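Local coordinates for protein Agap007691-pb (Anopheles gambiae, PDB 5C98) that is of unknown function but belongs to the serpin family, whose members typically inhibit serine proteases, and may take part in mosquito immunity, at residues A20-T25 with D363-Q368; Y28-Y33 with I253-T258; C39-Y44 with F321-Y326; P353-I358 with L367-F372. All blocks are in the same frame, centred on the assembly; numbering follows the deposited sequence. Where two conformers were deposited one is given.

Interaction 1: A20-T25 with D363-Q368; sequences ANNKFT and DGNVLQ
Asn22 and Val366 mark the closest backbone approach of helix 20-25 and segment 363-368, with their CA atoms 5.9 Å apart. The helix runs at 44° to the first part of strand 366-372 (residues 366-368), and the turn before that strand lies against the flank of the helix. Asn22 places its amide beside its own backbone N (chi1 -74°), which sends it across to the incoming strand. Asn22 OD1 accepts from Val366 N at 2.9 Å, in the carbonyl plane and on a lone pair. Asn22 ND2 gives a hydrogen to Gly364 O at 3.1 Å, meeting that carbonyl from above its plane. One amide thus binds a donor and an acceptor two residues apart on the chain leading into the strand.

Asn21 ND2 donates twice, to Asn365 OD1 at 2.8 Å and to Val366 O at 3.1 Å. The second acceptor lies in the amide plane of Asn21, while the Asn365 amide is turned 64° from it. In serpin terms this is helix A packed against the end of the B-sheet hairpin, where strand 5B begins. Before it, Asp363 OD1 accepts from Asn365 N in an Asx turn, and the positive phi of Gly364 suits a glycine. One turn further along the helix, Thr25 CG2 meets Val366 CG1 at 3.6 Å. Thr25 OG1 donates to Asn21 O at 2.8 Å. A water donates to both Thr25 OG1 and Val366 O, so amide and water together hold Val366 O. Tyr44 of helix 43-51 touches the side chains of Asn21 and Asn365.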
loop_
_atom_site.group_PDB
_atom_site.type_symbol
_atom_site.label_atom_id
_atom_site.label_comp_id
_atom_site.label_asym_id
_atom_site.label_seq_id
_atom_site.Cartn_x
_atom_site.Cartn_y
_atom_site.Cartn_z
ATOM N N ALA A 20 11.180 11.833 0.510
ATOM C CA ALA A 20 10.109 12.211 1.412
ATOM C C ALA A 20 9.072 11.105 1.485
ATOM O O ALA A 20 8.574 10.780 2.571
ATOM C CB ALA A 20 9.467 13.520 0.972
ATOM N N ASN A 21 8.793 10.470 0.354
ATOM C CA ASN A 21 7.832 9.380 0.357
ATOM C C ASN A 21 8.329 8.207 1.179
ATOM O O ASN A 21 7.558 7.605 1.918
ATOM C CB ASN A 21 7.467 8.911 -1.044
ATOM C CG ASN A 21 6.613 7.672 -0.995
ATOM O OD1 ASN A 21 5.494 7.700 -0.486
ATOM N ND2 ASN A 21 7.151 6.562 -1.468
ATOM N N ASN A 22 9.604 7.862 1.063
ATOM C CA ASN A 22 10.109 6.724 1.814
ATOM C C ASN A 22 10.053 6.993 3.309
ATOM O O ASN A 22 9.689 6.095 4.075
ATOM C CB ASN A 22 11.514 6.330 1.350
ATOM C CG ASN A 22 11.488 5.642 0.007
ATOM O OD1 ASN A 22 10.418 5.248 -0.468
ATOM N ND2 ASN A 22 12.658 5.485 -0.611
ATOM N N LYS A 23 10.404 8.208 3.742
ATOM C CA LYS A 23 10.331 8.547 5.163
ATOM C C LYS A 23 8.892 8.453 5.664
ATOM O O LYS A 23 8.622 7.870 6.719
ATOM C CB LYS A 23 10.893 9.949 5.425
ATOM C CG LYS A 23 10.899 10.361 6.895
ATOM C CD LYS A 23 11.511 11.744 7.095
ATOM C CE LYS A 23 11.543 12.139 8.559
ATOM N NZ LYS A 23 10.221 12.634 9.027
ATOM N N PHE A 24 7.953 9.038 4.917
ATOM C CA PHE A 24 6.542 8.980 5.304
ATOM C C PHE A 24 6.023 7.541 5.292
ATOM O O PHE A 24 5.288 7.124 6.189
ATOM C CB PHE A 24 5.740 9.884 4.370
ATOM C CG PHE A 24 4.267 9.685 4.433
ATOM C CD1 PHE A 24 3.524 10.113 5.515
ATOM C CD2 PHE A 24 3.607 9.065 3.383
ATOM C CE1 PHE A 24 2.138 9.886 5.546
ATOM C CE2 PHE A 24 2.242 8.857 3.426
ATOM C CZ PHE A 24 1.522 9.255 4.515
ATOM N N THR A 25 6.437 6.762 4.308
ATOM C CA THR A 25 5.990 5.376 4.182
ATOM C C THR A 25 6.354 4.554 5.409
ATOM O O THR A 25 5.525 3.808 5.939
ATOM C CB THR A 25 6.559 4.754 2.897
ATOM O OG1 THR A 25 5.892 5.323 1.779
ATOM C CG2 THR A 25 6.368 3.257 2.851
ATOM N N ASP A 363 14.658 3.961 -8.740
ATOM C CA ASP A 363 14.861 5.050 -7.786
ATOM C C ASP A 363 14.706 4.628 -6.324
ATOM O O ASP A 363 14.897 5.466 -5.432
ATOM C CB ASP A 363 13.915 6.226 -8.097
ATOM C CG ASP A 363 12.445 5.826 -8.070
ATOM O OD1 ASP A 363 12.167 4.719 -7.599
ATOM O OD2 ASP A 363 11.567 6.615 -8.510
ATOM N N GLY A 364 14.383 3.365 -6.047
ATOM C CA GLY A 364 14.198 2.920 -4.685
ATOM C C GLY A 364 12.921 3.387 -4.018
ATOM O O GLY A 364 12.784 3.271 -2.794
ATOM N N ASN A 365 11.981 3.948 -4.765
ATOM C CA ASN A 365 10.771 4.443 -4.135
ATOM C C ASN A 365 9.929 3.272 -3.661
ATOM O O ASN A 365 9.679 2.333 -4.416
ATOM C CB ASN A 365 9.966 5.274 -5.117
ATOM C CG ASN A 365 8.966 6.168 -4.439
ATOM O OD1 ASN A 365 9.206 6.665 -3.355
ATOM N ND2 ASN A 365 7.812 6.357 -5.076
ATOM N N VAL A 366 9.458 3.352 -2.423
ATOM C CA VAL A 366 8.648 2.300 -1.827
ATOM C C VAL A 366 7.186 2.509 -2.194
ATOM O O VAL A 366 6.598 3.549 -1.885
ATOM C CB VAL A 366 8.822 2.246 -0.308
ATOM C CG1 VAL A 366 7.904 1.166 0.294
ATOM C CG2 VAL A 366 10.305 2.021 0.068
ATOM N N LEU A 367 6.616 1.531 -2.892
ATOM C CA LEU A 367 5.262 1.611 -3.405
ATOM C C LEU A 367 4.251 0.859 -2.546
ATOM O O LEU A 367 3.053 1.163 -2.601
ATOM C CB LEU A 367 5.234 1.039 -4.834
ATOM C CG LEU A 367 6.320 1.574 -5.760
ATOM C CD1 LEU A 367 6.071 0.984 -7.135
ATOM C CD2 LEU A 367 6.400 3.089 -5.845
ATOM N N GLN A 368 4.693 -0.134 -1.795
ATOM C CA GLN A 368 3.825 -0.961 -0.971
ATOM C C GLN A 368 4.726 -1.546 0.100
ATOM O O GLN A 368 5.889 -1.844 -0.168
ATOM C CB GLN A 368 3.191 -2.103 -1.780
ATOM C CG GLN A 368 1.951 -2.668 -1.171
ATOM C CD GLN A 368 1.497 -3.939 -1.892
ATOM O OE1 GLN A 368 2.208 -4.943 -1.844
ATOM N NE2 GLN A 368 0.338 -3.913 -2.507
HETATM O O HOH W 1 4.503 3.782 -0.033
#

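Interaction 2: Y28-Y33 with I253-T258; sequences YFKACY and IVNSIT
Lys30 reaches from helix 28-32 to the end of helix 253-256, and its NZ is held by two backbone carbonyls. Lys30 NZ donates to Ile257 O at 2.7 Å and to Asn255 O at 3.0 Å. Asn255 O is met from well above its carbonyl plane, and Ile257 O from a tilt of 34°. The lysine chain is extended beyond CG, with CG beside the backbone N. That shape carries NZ past the last helical turn, and Lys30 CE comes within 3.3 Å of Val254 O on the way.

A water links the backbone of one helix to a side chain of the other. It donates to Lys30 O at 2.8 Å and to Asn255 OD1 at 2.8 Å.

The apolar half of the contact is built on Val254. Val254 CG2 sits over the centre of the Tyr33 ring, 4.0 Å from the centroid, in a CH-pi contact. Val254 CG1 meets Tyr33 CG at 3.7 Å and Phe29 CE2 at 3.8 Å. Phe29 and Tyr33 also pack on Asn371 of strand 366-372, so helix 15-32 covers this side of the B-sheet hairpin of the serpin fold, while Ile253 and Ile257 pack on Leu242 of strand 237-244.

A lysine amine at the carboxyl end of a helix would probably be favoured by the helix dipole. Its positive charge is met here by Asn255 O of the last turn and Ile257 O just beyond it, without a carboxylate in the contact.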
loop_
_atom_site.group_PDB
_atom_site.type_symbol
_atom_site.label_atom_id
_atom_site.label_comp_id
_atom_site.label_asym_id
_atom_site.label_seq_id
_atom_site.Cartn_x
_atom_site.Cartn_y
_atom_site.Cartn_z
ATOM N N TYR A 28 4.320 5.756 8.428
ATOM C CA TYR A 28 2.949 5.281 8.320
ATOM C C TYR A 28 2.861 3.799 8.663
ATOM O O TYR A 28 1.957 3.366 9.385
ATOM C CB TYR A 28 2.494 5.523 6.888
ATOM C CG TYR A 28 1.038 5.240 6.582
ATOM C CD1 TYR A 28 0.572 3.952 6.396
ATOM C CD2 TYR A 28 0.145 6.282 6.395
ATOM C CE1 TYR A 28 -0.743 3.710 6.054
ATOM C CE2 TYR A 28 -1.169 6.041 6.066
ATOM C CZ TYR A 28 -1.606 4.778 5.900
ATOM O OH TYR A 28 -2.925 4.522 5.535
ATOM N N PHE A 29 3.773 3.001 8.121
ATOM C CA PHE A 29 3.729 1.570 8.408
ATOM C C PHE A 29 3.912 1.293 9.895
ATOM O O PHE A 29 3.222 0.437 10.449
ATOM C CB PHE A 29 4.755 0.803 7.572
ATOM C CG PHE A 29 4.654 -0.683 7.738
ATOM C CD1 PHE A 29 3.466 -1.336 7.480
ATOM C CD2 PHE A 29 5.711 -1.425 8.200
ATOM C CE1 PHE A 29 3.346 -2.696 7.658
ATOM C CE2 PHE A 29 5.568 -2.795 8.348
ATOM C CZ PHE A 29 4.390 -3.395 8.080
ATOM N N LYS A 30 4.825 2.005 10.556
ATOM C CA LYS A 30 4.990 1.826 11.997
ATOM C C LYS A 30 3.707 2.144 12.739
ATOM O O LYS A 30 3.425 1.547 13.781
ATOM C CB LYS A 30 6.101 2.744 12.533
ATOM C CG LYS A 30 7.449 2.301 12.114
ATOM C CD LYS A 30 8.538 3.309 12.448
ATOM C CE LYS A 30 9.694 3.058 11.498
ATOM N NZ LYS A 30 10.911 3.684 12.005
ATOM N N ALA A 31 2.934 3.106 12.246
ATOM C CA ALA A 31 1.690 3.484 12.907
ATOM C C ALA A 31 0.581 2.474 12.680
ATOM O O ALA A 31 -0.354 2.426 13.484
ATOM C CB ALA A 31 1.222 4.850 12.391
ATOM N N CYS A 32 0.627 1.678 11.611
ATOM C CA CYS A 32 -0.426 0.685 11.419
ATOM C C CYS A 32 0.003 -0.758 11.661
ATOM O O CYS A 32 -0.871 -1.621 11.802
ATOM C CB CYS A 32 -1.136 0.856 10.071
ATOM S SG CYS A 32 -0.130 0.673 8.649
ATOM N N TYR A 33 1.298 -1.044 11.781
ATOM C CA TYR A 33 1.742 -2.414 11.994
ATOM C C TYR A 33 1.142 -2.955 13.273
ATOM O O TYR A 33 1.127 -2.281 14.306
ATOM C CB TYR A 33 3.261 -2.466 12.106
ATOM C CG TYR A 33 3.841 -3.771 12.562
ATOM C CD1 TYR A 33 3.805 -4.893 11.752
ATOM C CD2 TYR A 33 4.468 -3.875 13.792
ATOM C CE1 TYR A 33 4.349 -6.079 12.175
ATOM C CE2 TYR A 33 5.036 -5.035 14.212
ATOM C CZ TYR A 33 4.998 -6.153 13.402
ATOM O OH TYR A 33 5.572 -7.327 13.843
ATOM N N ILE A 253 12.456 -4.827 14.023
ATOM C CA ILE A 253 12.848 -4.370 12.696
ATOM C C ILE A 253 11.878 -3.304 12.208
ATOM O O ILE A 253 12.279 -2.266 11.681
ATOM C CB ILE A 253 12.892 -5.567 11.719
ATOM C CG1 ILE A 253 14.182 -6.396 11.859
ATOM C CG2 ILE A 253 12.818 -5.104 10.256
ATOM C CD1 ILE A 253 14.436 -7.032 13.176
ATOM N N VAL A 254 10.581 -3.561 12.344
ATOM C CA VAL A 254 9.581 -2.643 11.825
ATOM C C VAL A 254 9.717 -1.285 12.502
ATOM O O VAL A 254 9.649 -0.242 11.844
ATOM C CB VAL A 254 8.172 -3.202 12.068
ATOM C CG1 VAL A 254 7.088 -2.123 11.769
ATOM C CG2 VAL A 254 7.938 -4.421 11.236
ATOM N N ASN A 255 9.943 -1.277 13.819
ATOM C CA ASN A 255 10.027 0.002 14.509
ATOM C C ASN A 255 11.368 0.686 14.293
ATOM O O ASN A 255 11.462 1.920 14.363
ATOM C CB ASN A 255 9.748 -0.195 15.986
ATOM C CG ASN A 255 8.281 -0.302 16.261
ATOM O OD1 ASN A 255 7.477 0.389 15.633
ATOM N ND2 ASN A 255 7.914 -1.163 17.198
ATOM N N SER A 256 12.411 -0.071 14.020
ATOM C CA SER A 256 13.753 0.480 13.869
ATOM C C SER A 256 13.999 1.097 12.500
ATOM O O SER A 256 14.769 2.059 12.387
ATOM C CB SER A 256 14.787 -0.626 14.083
ATOM O OG SER A 256 14.851 -1.064 15.435
ATOM N N ILE A 257 13.368 0.561 11.450
ATOM C CA ILE A 257 13.829 0.843 10.099
ATOM C C ILE A 257 13.574 2.302 9.725
ATOM O O ILE A 257 12.499 2.862 9.965
ATOM C CB ILE A 257 13.185 -0.133 9.101
ATOM C CG1 ILE A 257 13.888 -0.027 7.738
ATOM C CG2 ILE A 257 11.700 0.098 9.035
ATOM C CD1 ILE A 257 13.356 -1.053 6.719
ATOM N N THR A 258 14.566 2.906 9.095
ATOM C CA THR A 258 14.484 4.258 8.543
ATOM C C THR A 258 14.991 4.260 7.119
ATOM O O THR A 258 15.627 3.309 6.658
ATOM C CB THR A 258 15.367 5.210 9.356
ATOM O OG1 THR A 258 16.742 4.879 9.127
ATOM C CG2 THR A 258 15.037 5.127 10.834
HETATM O O HOH W 2 4.856 -0.442 15.090
#

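Interaction 3: C39-Y44 with F321-Y326; sequences CAVSPY and FIQHCY
Gln323 stretches from its strand toward Ser42, with CG opposite the backbone N (chi1 -177°) and the next bond also extended. The amide arrives alongside the backbone of Ser42 and binds it twice. Gln323 OE1 accepts from Ser42 N at 2.9 Å, in a nearly straight bond of 178°. Gln323 NE2 donates to Ser42 O at 3.1 Å. In each bond the donor stands above the acceptor's carbonyl plane. NE2 also reaches Ser173 OG on the adjacent strand 169-177, and this helps fix the rotation of the amide.

Beside it, Cys325 packs against strand 39-41. Cys325 CB meets Ala40 CB at 3.8 Å and Ala40 O at 3.4 Å, and Cys325 SG lies 3.7 Å from Val41 CA. All five touching residues are buried. Ser42 is the N-cap of helix 43-51: its OG bonds His45 N and also Leu367 O.

The strands do not pair; the axes of 39-41 and 321-326 come within 6.1 Å and their directions differ by 112°. In serpin nomenclature, strand 6B and the start of helix B lie here behind strand 5A. Strands 3A and 5A are still neighbours. This matches the shutter region, which underlies these strands where serpin sheet A opens.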
loop_
_atom_site.group_PDB
_atom_site.type_symbol
_atom_site.label_atom_id
_atom_site.label_comp_id
_atom_site.label_asym_id
_atom_site.label_seq_id
_atom_site.Cartn_x
_atom_site.Cartn_y
_atom_site.Cartn_z
ATOM N N CYS A 39 -0.281 -7.462 6.922
ATOM C CA CYS A 39 -0.565 -6.103 6.483
ATOM C C CYS A 39 0.085 -5.883 5.134
ATOM O O CYS A 39 1.158 -6.419 4.863
ATOM C CB CYS A 39 -0.016 -5.099 7.514
ATOM S SG CYS A 39 -0.286 -3.375 7.071
ATOM N N ALA A 40 -0.595 -5.118 4.278
ATOM C CA ALA A 40 -0.001 -4.490 3.116
ATOM C C ALA A 40 -0.679 -3.134 2.986
ATOM O O ALA A 40 -1.917 -3.053 3.013
ATOM C CB ALA A 40 -0.211 -5.336 1.859
ATOM N N VAL A 41 0.123 -2.086 2.868
ATOM C CA VAL A 41 -0.359 -0.723 2.676
ATOM C C VAL A 41 0.481 -0.032 1.607
ATOM O O VAL A 41 1.623 -0.409 1.335
ATOM C CB VAL A 41 -0.361 0.112 3.980
ATOM C CG1 VAL A 41 -1.435 -0.403 4.937
ATOM C CG2 VAL A 41 1.018 0.096 4.659
ATOM N N SER A 42 -0.072 1.025 1.009
ATOM C CA SER A 42 0.667 1.876 0.083
ATOM C C SER A 42 0.507 3.312 0.535
ATOM O O SER A 42 -0.401 4.022 0.090
ATOM C CB SER A 42 0.139 1.697 -1.334
ATOM O OG SER A 42 0.780 2.592 -2.200
ATOM N N PRO A 43 1.366 3.764 1.434
ATOM C CA PRO A 43 1.329 5.182 1.822
ATOM C C PRO A 43 1.508 6.106 0.635
ATOM O O PRO A 43 0.965 7.214 0.625
ATOM C CB PRO A 43 2.468 5.277 2.844
ATOM C CG PRO A 43 2.525 3.850 3.433
ATOM C CD PRO A 43 2.316 2.992 2.254
ATOM N N TYR A 44 2.294 5.698 -0.350
ATOM C CA TYR A 44 2.480 6.524 -1.534
ATOM C C TYR A 44 1.152 6.774 -2.210
ATOM O O TYR A 44 0.869 7.909 -2.616
ATOM C CB TYR A 44 3.450 5.836 -2.496
ATOM C CG TYR A 44 3.913 6.655 -3.704
ATOM C CD1 TYR A 44 4.289 7.982 -3.560
ATOM C CD2 TYR A 44 4.055 6.061 -4.939
ATOM C CE1 TYR A 44 4.769 8.706 -4.636
ATOM C CE2 TYR A 44 4.528 6.792 -6.031
ATOM C CZ TYR A 44 4.874 8.091 -5.852
ATOM O OH TYR A 44 5.364 8.831 -6.905
ATOM N N PHE A 321 -11.756 7.184 4.311
ATOM C CA PHE A 321 -10.724 6.840 3.326
ATOM C C PHE A 321 -10.284 5.428 3.665
ATOM O O PHE A 321 -9.680 5.216 4.719
ATOM C CB PHE A 321 -9.556 7.830 3.399
ATOM C CG PHE A 321 -8.483 7.621 2.347
ATOM C CD1 PHE A 321 -8.657 6.718 1.304
ATOM C CD2 PHE A 321 -7.297 8.333 2.409
ATOM C CE1 PHE A 321 -7.654 6.531 0.327
ATOM C CE2 PHE A 321 -6.307 8.131 1.447
ATOM C CZ PHE A 321 -6.495 7.241 0.422
ATOM N N ILE A 322 -10.610 4.469 2.803
ATOM C CA ILE A 322 -10.250 3.067 2.956
ATOM C C ILE A 322 -9.294 2.678 1.841
ATOM O O ILE A 322 -9.503 3.043 0.679
ATOM C CB ILE A 322 -11.502 2.165 2.920
ATOM C CG1 ILE A 322 -12.447 2.496 4.086
ATOM C CG2 ILE A 322 -11.111 0.702 2.948
ATOM C CD1 ILE A 322 -11.871 2.299 5.460
ATOM N N GLN A 323 -8.283 1.899 2.196
ATOM C CA GLN A 323 -7.347 1.317 1.244
ATOM C C GLN A 323 -7.415 -0.200 1.302
ATOM O O GLN A 323 -7.634 -0.790 2.360
ATOM C CB GLN A 323 -5.912 1.757 1.512
ATOM C CG GLN A 323 -4.899 1.257 0.521
ATOM C CD GLN A 323 -3.546 1.921 0.679
ATOM O OE1 GLN A 323 -2.803 1.657 1.627
ATOM N NE2 GLN A 323 -3.215 2.799 -0.254
ATOM N N HIS A 324 -7.220 -0.849 0.153
ATOM C CA HIS A 324 -7.144 -2.302 0.076
ATOM C C HIS A 324 -6.002 -2.656 -0.849
ATOM O O HIS A 324 -5.923 -2.147 -1.974
ATOM C CB HIS A 324 -8.467 -2.877 -0.448
ATOM C CG HIS A 324 -8.806 -4.233 0.080
ATOM N ND1 HIS A 324 -10.087 -4.576 0.467
ATOM C CD2 HIS A 324 -8.057 -5.347 0.250
ATOM C CE1 HIS A 324 -10.106 -5.835 0.857
ATOM N NE2 HIS A 324 -8.885 -6.331 0.739
ATOM N N CYS A 325 -5.074 -3.463 -0.350
ATOM C CA CYS A 325 -3.871 -3.795 -1.081
ATOM C C CYS A 325 -3.768 -5.292 -1.276
ATOM O O CYS A 325 -4.258 -6.077 -0.461
ATOM C CB CYS A 325 -2.638 -3.332 -0.336
ATOM S SG CYS A 325 -2.433 -1.513 -0.337
ATOM N N TYR A 326 -3.086 -5.677 -2.343
ATOM C CA TYR A 326 -2.890 -7.069 -2.701
ATOM C C TYR A 326 -1.465 -7.295 -3.183
ATOM O O TYR A 326 -0.910 -6.466 -3.913
ATOM C CB TYR A 326 -3.838 -7.443 -3.837
ATOM C CG TYR A 326 -3.625 -8.840 -4.426
ATOM C CD1 TYR A 326 -4.134 -9.962 -3.801
ATOM C CD2 TYR A 326 -2.897 -9.012 -5.593
ATOM C CE1 TYR A 326 -3.926 -11.265 -4.336
ATOM C CE2 TYR A 326 -2.680 -10.293 -6.135
ATOM C CZ TYR A 326 -3.215 -11.399 -5.517
ATOM O OH TYR A 326 -3.024 -12.678 -6.055
#

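Interaction 4: P353-I358 with L367-F372; sequences PFMFLI and LQVGNF
Ile358 O receives two backbone donors: Leu367 N at 2.7 Å, and Gln368 N at 3.4 Å in a weak bond. Both residues face Ile358, which makes a classic beta bulge where the return strand begins. Beyond it the strands pair regularly. Ile358 N donates to Gln368 O, Phe356 and Gly370 exchange two bonds, and so do Phe354 and Phe372. This antiparallel hairpin joins strands 4B and 5B of the serpin fold.

Phe354, Phe356 and Ile358 point to one face of the hairpin. Phe356 CG lies between its backbone N and carbonyl carbon (chi1 61°), and this lays the ring over the neighbouring strand. Gly370 CA sits 3.8 Å from the centroid of the Phe356 ring, over the face; having no side chain, Gly370 lets the ring lie this close. Likewise Phe372 CB lies over one face of the Phe354 ring, 4.0 Å from its centroid. Gln368 NE2 bonds Tyr326 O, whereas Gln368 OE1 is buried without a partner in the model and lies 3.7 Å from Ile358 CG1. On the other face, Met355 CE touches Val369 CG2 at 3.7 Å, and Phe29 of helix 15-32 packs on both residues.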
loop_
_atom_site.group_PDB
_atom_site.type_symbol
_atom_site.label_atom_id
_atom_site.label_comp_id
_atom_site.label_asym_id
_atom_site.label_seq_id
_atom_site.Cartn_x
_atom_site.Cartn_y
_atom_site.Cartn_z
ATOM N N PRO A 353 8.244 -14.682 10.833
ATOM C CA PRO A 353 7.639 -13.452 10.314
ATOM C C PRO A 353 8.648 -12.513 9.703
ATOM O O PRO A 353 9.748 -12.308 10.235
ATOM C CB PRO A 353 6.980 -12.835 11.548
ATOM C CG PRO A 353 6.604 -14.064 12.363
ATOM C CD PRO A 353 7.750 -15.008 12.186
ATOM N N PHE A 354 8.254 -11.903 8.589
ATOM C CA PHE A 354 9.143 -11.023 7.859
ATOM C C PHE A 354 8.377 -9.804 7.373
ATOM O O PHE A 354 7.140 -9.804 7.295
ATOM C CB PHE A 354 9.822 -11.759 6.687
ATOM C CG PHE A 354 8.867 -12.363 5.675
ATOM C CD1 PHE A 354 8.358 -11.631 4.632
ATOM C CD2 PHE A 354 8.512 -13.694 5.774
ATOM C CE1 PHE A 354 7.484 -12.241 3.703
ATOM C CE2 PHE A 354 7.651 -14.309 4.867
ATOM C CZ PHE A 354 7.151 -13.584 3.821
ATOM N N MET A 355 9.131 -8.762 7.063
ATOM C CA MET A 355 8.626 -7.541 6.459
ATOM C C MET A 355 9.028 -7.526 4.985
ATOM O O MET A 355 10.083 -8.051 4.602
ATOM C CB MET A 355 9.228 -6.314 7.176
ATOM C CG MET A 355 8.906 -4.959 6.567
ATOM S SD MET A 355 9.663 -3.697 7.646
ATOM C CE MET A 355 9.159 -2.224 6.764
ATOM N N PHE A 356 8.183 -6.917 4.152
ATOM C CA PHE A 356 8.502 -6.761 2.745
ATOM C C PHE A 356 8.257 -5.326 2.302
ATOM O O PHE A 356 7.405 -4.621 2.844
ATOM C CB PHE A 356 7.711 -7.758 1.870
ATOM C CG PHE A 356 6.232 -7.614 1.956
ATOM C CD1 PHE A 356 5.558 -6.681 1.200
ATOM C CD2 PHE A 356 5.505 -8.451 2.791
ATOM C CE1 PHE A 356 4.158 -6.561 1.302
ATOM C CE2 PHE A 356 4.127 -8.346 2.880
ATOM C CZ PHE A 356 3.458 -7.406 2.150
ATOM N N LEU A 357 9.022 -4.890 1.309
ATOM C CA LEU A 357 8.888 -3.565 0.704
ATOM C C LEU A 357 8.916 -3.740 -0.802
ATOM O O LEU A 357 9.877 -4.302 -1.341
ATOM C CB LEU A 357 10.020 -2.617 1.121
ATOM C CG LEU A 357 10.136 -2.415 2.626
ATOM C CD1 LEU A 357 11.100 -3.449 3.229
ATOM C CD2 LEU A 357 10.618 -1.047 2.905
ATOM N N ILE A 358 7.868 -3.283 -1.483
ATOM C CA ILE A 358 7.828 -3.318 -2.935
ATOM C C ILE A 358 8.347 -1.983 -3.427
ATOM O O ILE A 358 7.781 -0.931 -3.095
ATOM C CB ILE A 358 6.397 -3.540 -3.455
ATOM C CG1 ILE A 358 5.764 -4.755 -2.774
ATOM C CG2 ILE A 358 6.373 -3.621 -4.988
ATOM C CD1 ILE A 358 6.509 -6.077 -3.056
ATOM N N LEU A 367 6.616 1.531 -2.892
ATOM C CA LEU A 367 5.262 1.611 -3.405
ATOM C C LEU A 367 4.251 0.859 -2.546
ATOM O O LEU A 367 3.053 1.163 -2.601
ATOM C CB LEU A 367 5.234 1.039 -4.834
ATOM C CG LEU A 367 6.320 1.574 -5.760
ATOM C CD1 LEU A 367 6.071 0.984 -7.135
ATOM C CD2 LEU A 367 6.400 3.089 -5.845
ATOM N N GLN A 368 4.693 -0.134 -1.795
ATOM C CA GLN A 368 3.825 -0.961 -0.971
ATOM C C GLN A 368 4.726 -1.546 0.100
ATOM O O GLN A 368 5.889 -1.844 -0.168
ATOM C CB GLN A 368 3.191 -2.103 -1.780
ATOM C CG GLN A 368 1.951 -2.668 -1.171
ATOM C CD GLN A 368 1.497 -3.939 -1.892
ATOM O OE1 GLN A 368 2.208 -4.943 -1.844
ATOM N NE2 GLN A 368 0.338 -3.913 -2.507
ATOM N N VAL A 369 4.206 -1.691 1.319
ATOM C CA VAL A 369 4.982 -2.230 2.431
ATOM C C VAL A 369 4.055 -3.078 3.283
ATOM O O VAL A 369 2.862 -2.819 3.373
ATOM C CB VAL A 369 5.630 -1.058 3.211
ATOM C CG1 VAL A 369 4.584 -0.103 3.723
ATOM C CG2 VAL A 369 6.502 -1.569 4.328
ATOM N N GLY A 370 4.603 -4.099 3.919
ATOM C CA GLY A 370 3.756 -4.970 4.704
ATOM C C GLY A 370 4.559 -6.000 5.450
ATOM O O GLY A 370 5.791 -5.922 5.536
ATOM N N ASN A 371 3.828 -6.938 6.048
ATOM C CA ASN A 371 4.438 -8.019 6.807
ATOM C C ASN A 371 3.605 -9.272 6.648
ATOM O O ASN A 371 2.401 -9.210 6.387
ATOM C CB ASN A 371 4.571 -7.657 8.286
ATOM C CG ASN A 371 3.244 -7.562 8.987
ATOM O OD1 ASN A 371 2.560 -6.559 8.883
ATOM N ND2 ASN A 371 2.885 -8.596 9.742
ATOM N N PHE A 372 4.276 -10.416 6.782
ATOM C CA PHE A 372 3.655 -11.723 6.779
ATOM C C PHE A 372 4.039 -12.415 8.075
ATOM O O PHE A 372 5.196 -12.807 8.274
ATOM C CB PHE A 372 4.083 -12.517 5.543
ATOM C CG PHE A 372 3.351 -13.802 5.402
ATOM C CD1 PHE A 372 2.039 -13.792 5.025
ATOM C CD2 PHE A 372 3.949 -15.012 5.720
ATOM C CE1 PHE A 372 1.308 -14.976 4.929
ATOM C CE2 PHE A 372 3.225 -16.202 5.613
ATOM C CZ PHE A 372 1.933 -16.181 5.241
#

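How the interactions relate
The hairpin of interaction 4 is common ground for the other three contacts. Interaction 1 shares Leu367 and Gln368 with it and secures its turn end against helix 15-32. Interaction 2 uses the next part of that helix, with its centre about 10 Å from that of interaction 4; Phe29 CZ lies 3.7 Å from Gly370 C. Interaction 3 joins the hairpin edge through strand 39-41: Val41 N meets Val369 O at 2.9 Å, and Ser42 OG meets Leu367 O at 2.7 Å. Interactions 2 and 3 also touch, Phe29 CE1 lying 3.7 Å from Cys39 SG. Helix, hairpin and strand 320-328 are thus stacked in layers. No ligand is involved.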